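Ribose 5-phosphate isomerase RpiB (Thermoanaerobacter tengcongensis, PDB 4EGS) probably dephosphorylates phosphotyrosine through its N-terminal low molecular weight phosphatase domain, the part given here, and may interconvert aldose and ketose sugars through its RpiB-like remainder. Local coordinates at residues 81-93 / 159-171. Residues are numbered along the deposited sequence; the frame is centred on the assembly and turned at random.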
loop_
_atom_site.group_PDB
_atom_site.type_symbol
_atom_site.label_atom_id
_atom_site.label_comp_id
_atom_site.label_asym_id
_atom_site.label_seq_id
_atom_site.Cartn_x
_atom_site.Cartn_y
_atom_site.Cartn_z
ATOM N N ALA A 81 -19.077 -7.835 18.458
ATOM C CA ALA A 81 -19.189 -8.720 17.310
ATOM C C ALA A 81 -19.944 -9.959 17.767
ATOM O O ALA A 81 -19.875 -10.325 18.941
ATOM C CB ALA A 81 -17.815 -9.092 16.787
ATOM N N SER A 82 -20.670 -10.596 16.854
ATOM C CA SER A 82 -21.454 -11.776 17.204
ATOM C C SER A 82 -20.563 -12.870 17.783
ATOM O O SER A 82 -19.404 -13.011 17.391
ATOM C CB SER A 82 -22.237 -12.299 15.996
ATOM O OG SER A 82 -21.370 -12.686 14.946
ATOM N N SER A 83 -21.109 -13.631 18.726
ATOM C CA SER A 83 -20.349 -14.664 19.416
ATOM C C SER A 83 -19.876 -15.754 18.460
ATOM O O SER A 83 -18.825 -16.358 18.673
ATOM C CB SER A 83 -21.178 -15.272 20.548
ATOM O OG SER A 83 -22.390 -15.817 20.058
ATOM N N GLU A 84 -20.652 -16.001 17.409
ATOM C CA GLU A 84 -20.255 -16.960 16.386
ATOM C C GLU A 84 -19.032 -16.455 15.633
ATOM O O GLU A 84 -18.071 -17.194 15.425
ATOM C CB GLU A 84 -21.397 -17.228 15.405
ATOM C CG GLU A 84 -22.492 -18.138 15.935
ATOM C CD GLU A 84 -23.560 -17.387 16.704
ATOM O OE1 GLU A 84 -24.481 -18.043 17.233
ATOM O OE2 GLU A 84 -23.483 -16.143 16.773
ATOM N N ALA A 85 -19.079 -15.189 15.225
ATOM C CA ALA A 85 -17.956 -14.555 14.546
ATOM C C ALA A 85 -16.724 -14.564 15.440
ATOM O O ALA A 85 -15.608 -14.799 14.980
ATOM C CB ALA A 85 -18.311 -13.132 14.153
ATOM N N VAL A 86 -16.942 -14.314 16.727
ATOM C CA VAL A 86 -15.860 -14.290 17.701
ATOM C C VAL A 86 -15.263 -15.683 17.915
ATOM O O VAL A 86 -14.062 -15.815 18.145
ATOM C CB VAL A 86 -16.318 -13.658 19.044
ATOM C CG1 VAL A 86 -16.149 -14.624 20.206
ATOM C CG2 VAL A 86 -15.560 -12.370 19.311
ATOM N N GLU A 87 -16.094 -16.719 17.818
ATOM C CA GLU A 87 -15.613 -18.081 18.033
ATOM C C GLU A 87 -15.079 -18.719 16.753
ATOM O O GLU A 87 -14.136 -19.505 16.799
ATOM C CB GLU A 87 -16.683 -18.968 18.686
ATOM C CG GLU A 87 -17.855 -19.341 17.793
ATOM C CD GLU A 87 -18.799 -20.325 18.461
ATOM O OE1 GLU A 87 -18.318 -21.362 18.966
ATOM O OE2 GLU A 87 -20.019 -20.061 18.488
ATOM N N VAL A 88 -15.669 -18.376 15.612
ATOM C CA VAL A 88 -15.195 -18.919 14.344
ATOM C C VAL A 88 -13.835 -18.325 13.980
ATOM O O VAL A 88 -13.021 -18.968 13.325
ATOM C CB VAL A 88 -16.210 -18.712 13.189
ATOM C CG1 VAL A 88 -16.277 -17.252 12.770
ATOM C CG2 VAL A 88 -15.841 -19.581 12.004
ATOM N N LEU A 89 -13.583 -17.101 14.427
ATOM C CA LEU A 89 -12.310 -16.453 14.160
ATOM C C LEU A 89 -11.264 -16.915 15.164
ATOM O O LEU A 89 -10.070 -16.915 14.871
ATOM C CB LEU A 89 -12.463 -14.934 14.207
ATOM C CG LEU A 89 -12.367 -14.220 12.859
ATOM C CD1 LEU A 89 -13.303 -14.847 11.844
ATOM C CD2 LEU A 89 -12.659 -12.741 13.026
ATOM N N LYS A 90 -11.723 -17.316 16.345
ATOM C CA LYS A 90 -10.838 -17.739 17.424
ATOM C C LYS A 90 -10.325 -19.152 17.133
ATOM O O LYS A 90 -9.121 -19.416 17.191
ATOM C CB LYS A 90 -11.593 -17.690 18.761
ATOM C CG LYS A 90 -10.743 -17.436 20.000
ATOM C CD LYS A 90 -10.258 -16.018 20.042
ATOM C CE LYS A 90 -9.944 -15.589 21.442
ATOM N NZ LYS A 90 -8.835 -16.430 21.940
ATOM N N LYS A 91 -11.245 -20.049 16.791
ATOM C CA LYS A 91 -10.905 -21.446 16.538
ATOM C C LYS A 91 -10.098 -21.600 15.254
ATOM O O LYS A 91 -9.047 -22.241 15.240
ATOM C CB LYS A 91 -12.169 -22.311 16.465
ATOM C CG LYS A 91 -13.007 -22.306 17.734
ATOM C CD LYS A 91 -13.990 -23.467 17.775
ATOM C CE LYS A 91 -15.003 -23.389 16.645
ATOM N NZ LYS A 91 -15.896 -22.208 16.778
ATOM N N GLU A 92 -10.588 -20.993 14.179
ATOM C CA GLU A 92 -10.009 -21.216 12.859
ATOM C C GLU A 92 -8.701 -20.467 12.610
ATOM O O GLU A 92 -7.758 -21.036 12.060
ATOM C CB GLU A 92 -11.021 -20.886 11.755
ATOM C CG GLU A 92 -12.355 -21.614 11.878
ATOM C CD GLU A 92 -12.211 -23.121 11.929
ATOM O OE1 GLU A 92 -11.379 -23.670 11.175
ATOM O OE2 GLU A 92 -12.930 -23.756 12.729
ATOM N N TYR A 93 -8.636 -19.200 13.009
ATOM C CA TYR A 93 -7.488 -18.366 12.658
ATOM C C TYR A 93 -6.687 -17.854 13.855
ATOM O O TYR A 93 -5.622 -17.261 13.686
ATOM C CB TYR A 93 -7.933 -17.198 11.775
ATOM C CG TYR A 93 -8.728 -17.633 10.564
ATOM C CD1 TYR A 93 -10.097 -17.417 10.494
ATOM C CD2 TYR A 93 -8.111 -18.275 9.498
ATOM C CE1 TYR A 93 -10.829 -17.817 9.392
ATOM C CE2 TYR A 93 -8.834 -18.680 8.392
ATOM C CZ TYR A 93 -10.192 -18.448 8.345
ATOM O OH TYR A 93 -10.920 -18.848 7.247
ATOM N N LEU A 159 -22.631 -22.276 12.493
ATOM C CA LEU A 159 -21.210 -21.932 12.476
ATOM C C LEU A 159 -20.528 -22.207 11.139
ATOM O O LEU A 159 -19.606 -21.490 10.751
ATOM C CB LEU A 159 -20.460 -22.653 13.598
ATOM C CG LEU A 159 -19.964 -21.772 14.747
ATOM C CD1 LEU A 159 -19.049 -22.562 15.670
ATOM C CD2 LEU A 159 -19.256 -20.539 14.211
ATOM N N GLU A 160 -20.980 -23.248 10.444
ATOM C CA GLU A 160 -20.428 -23.593 9.138
ATOM C C GLU A 160 -20.574 -22.446 8.142
ATOM O O GLU A 160 -19.707 -22.235 7.292
ATOM C CB GLU A 160 -21.086 -24.861 8.590
ATOM C CG GLU A 160 -20.396 -26.145 9.017
ATOM C CD GLU A 160 -19.029 -26.306 8.380
ATOM O OE1 GLU A 160 -18.799 -25.710 7.306
ATOM O OE2 GLU A 160 -18.185 -27.027 8.952
ATOM N N VAL A 161 -21.672 -21.706 8.256
ATOM C CA VAL A 161 -21.899 -20.542 7.410
ATOM C C VAL A 161 -20.948 -19.419 7.807
ATOM O O VAL A 161 -20.374 -18.749 6.949
ATOM C CB VAL A 161 -23.349 -20.043 7.512
ATOM C CG1 VAL A 161 -23.610 -18.946 6.492
ATOM C CG2 VAL A 161 -24.317 -21.192 7.314
ATOM N N TYR A 162 -20.790 -19.218 9.113
ATOM C CA TYR A 162 -19.808 -18.274 9.633
ATOM C C TYR A 162 -18.416 -18.708 9.205
ATOM O O TYR A 162 -17.555 -17.880 8.915
ATOM C CB TYR A 162 -19.874 -18.207 11.160
ATOM C CG TYR A 162 -20.877 -17.216 11.706
ATOM C CD1 TYR A 162 -22.187 -17.593 11.965
ATOM C CD2 TYR A 162 -20.507 -15.904 11.974
ATOM C CE1 TYR A 162 -23.102 -16.691 12.471
ATOM C CE2 TYR A 162 -21.415 -14.993 12.478
ATOM C CZ TYR A 162 -22.711 -15.391 12.724
ATOM O OH TYR A 162 -23.619 -14.487 13.226
ATOM N N LYS A 163 -18.207 -20.020 9.170
ATOM C CA LYS A 163 -16.925 -20.589 8.776
ATOM C C LYS A 163 -16.648 -20.325 7.303
ATOM O O LYS A 163 -15.549 -19.916 6.936
ATOM C CB LYS A 163 -16.904 -22.092 9.058
ATOM C CG LYS A 163 -15.549 -22.749 8.852
ATOM C CD LYS A 163 -15.597 -24.251 9.118
ATOM C CE LYS A 163 -15.739 -24.575 10.603
ATOM N NZ LYS A 163 -17.140 -24.482 11.111
ATOM N N LYS A 164 -17.655 -20.560 6.468
ATOM C CA LYS A 164 -17.544 -20.342 5.030
ATOM C C LYS A 164 -17.308 -18.867 4.713
ATOM O O LYS A 164 -16.531 -18.531 3.818
ATOM C CB LYS A 164 -18.807 -20.845 4.323
ATOM C CG LYS A 164 -18.833 -20.603 2.822
ATOM C CD LYS A 164 -17.765 -21.412 2.110
ATOM C CE LYS A 164 -17.988 -22.905 2.288
ATOM N NZ LYS A 164 -19.246 -23.366 1.639
ATOM N N THR A 165 -17.981 -17.991 5.454
ATOM C CA THR A 165 -17.822 -16.550 5.284
ATOM C C THR A 165 -16.423 -16.107 5.710
ATOM O O THR A 165 -15.821 -15.225 5.090
ATOM C CB THR A 165 -18.917 -15.769 6.056
ATOM O OG1 THR A 165 -19.889 -15.270 5.128
ATOM C CG2 THR A 165 -18.332 -14.597 6.832
ATOM N N ALA A 166 -15.903 -16.741 6.755
ATOM C CA ALA A 166 -14.552 -16.462 7.230
ATOM C C ALA A 166 -13.490 -16.859 6.203
ATOM O O ALA A 166 -12.494 -16.158 6.028
ATOM C CB ALA A 166 -14.302 -17.156 8.564
ATOM N N GLU A 167 -13.712 -17.983 5.530
ATOM C CA GLU A 167 -12.789 -18.472 4.513
ATOM C C GLU A 167 -12.752 -17.532 3.310
ATOM O O GLU A 167 -11.677 -17.183 2.820
ATOM C CB GLU A 167 -13.196 -19.871 4.061
ATOM C CG GLU A 167 -13.222 -20.916 5.160
ATOM C CD GLU A 167 -14.102 -22.086 4.783
ATOM O OE1 GLU A 167 -14.163 -23.072 5.545
ATOM O OE2 GLU A 167 -14.739 -22.010 3.713
ATOM N N GLU A 168 -13.929 -17.126 2.840
ATOM C CA GLU A 168 -14.020 -16.210 1.707
ATOM C C GLU A 168 -13.317 -14.897 2.025
ATOM O O GLU A 168 -12.541 -14.389 1.219
ATOM C CB GLU A 168 -15.478 -15.954 1.312
ATOM C CG GLU A 168 -15.634 -14.893 0.227
ATOM C CD GLU A 168 -17.026 -14.854 -0.380
ATOM O OE1 GLU A 168 -17.693 -15.909 -0.420
ATOM O OE2 GLU A 168 -17.451 -13.765 -0.821
ATOM N N LEU A 169 -13.583 -14.368 3.215
ATOM C CA LEU A 169 -12.954 -13.134 3.674
ATOM C C LEU A 169 -11.435 -13.267 3.730
ATOM O O LEU A 169 -10.710 -12.371 3.297
ATOM C CB LEU A 169 -13.504 -12.741 5.048
ATOM C CG LEU A 169 -14.291 -11.432 5.127
ATOM C CD1 LEU A 169 -15.129 -11.218 3.876
ATOM C CD2 LEU A 169 -15.173 -11.426 6.366
ATOM N N SER A 170 -10.960 -14.389 4.261
ATOM C CA SER A 170 -9.527 -14.642 4.363
ATOM C C SER A 170 -8.884 -14.730 2.985
ATOM O O SER A 170 -7.748 -14.296 2.791
ATOM C CB SER A 170 -9.265 -15.930 5.146
ATOM O OG SER A 170 -9.781 -15.840 6.463
ATOM N N GLY A 171 -9.618 -15.292 2.030
ATOM C CA GLY A 171 -9.127 -15.422 0.670
ATOM C C GLY A 171 -9.125 -14.093 -0.059
ATOM O O GLY A 171 -8.188 -13.779 -0.793
HETATM O O HOH W 1 -15.613 -23.006 13.472
#
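L159 is a knob set among E84, E87, V88 and K91 on helix 83-93. Its CD2 meets V88 CB at 3.7 Å, while CD1 reaches the tip of K91, whose amine forms a weak salt bridge with E87; a branched leucine can thus meet the valine with one methyl and the charged chains of E87 and K91 with the other. V88 returns the fit: CG2, anti to the backbone N, is directed at the backbone of K163 and lies 3.6 Å from K163 CA, a place for a short, blunt side chain. Toward the start of helix 83-93, the flat ring of Y162 supplies a broad floor. E84 CB stands over its centre, 3.3 Å from the centroid, as a CH-pi contact. At the other end small residues make the hollow: A166 CB touches the edge of the Y93 ring, 3.6 Å from CE1, and S170 OG lies over a face. The helix axes cross at -61°, 9.5 Å apart. M50 of helix 47-61 touches both L89 and A166, so a third helix meets this side of the pair. The chemistry implies an apolar seam with polar margins: S82, the N-cap residue, whose OG accepts a weak capping bond from A85 N, weakly hydrogen-bonds Y162 OH near the predicted proton donor D153, while a water donating to E92 OE2 and accepting, weakly, from K163 NZ links those chains.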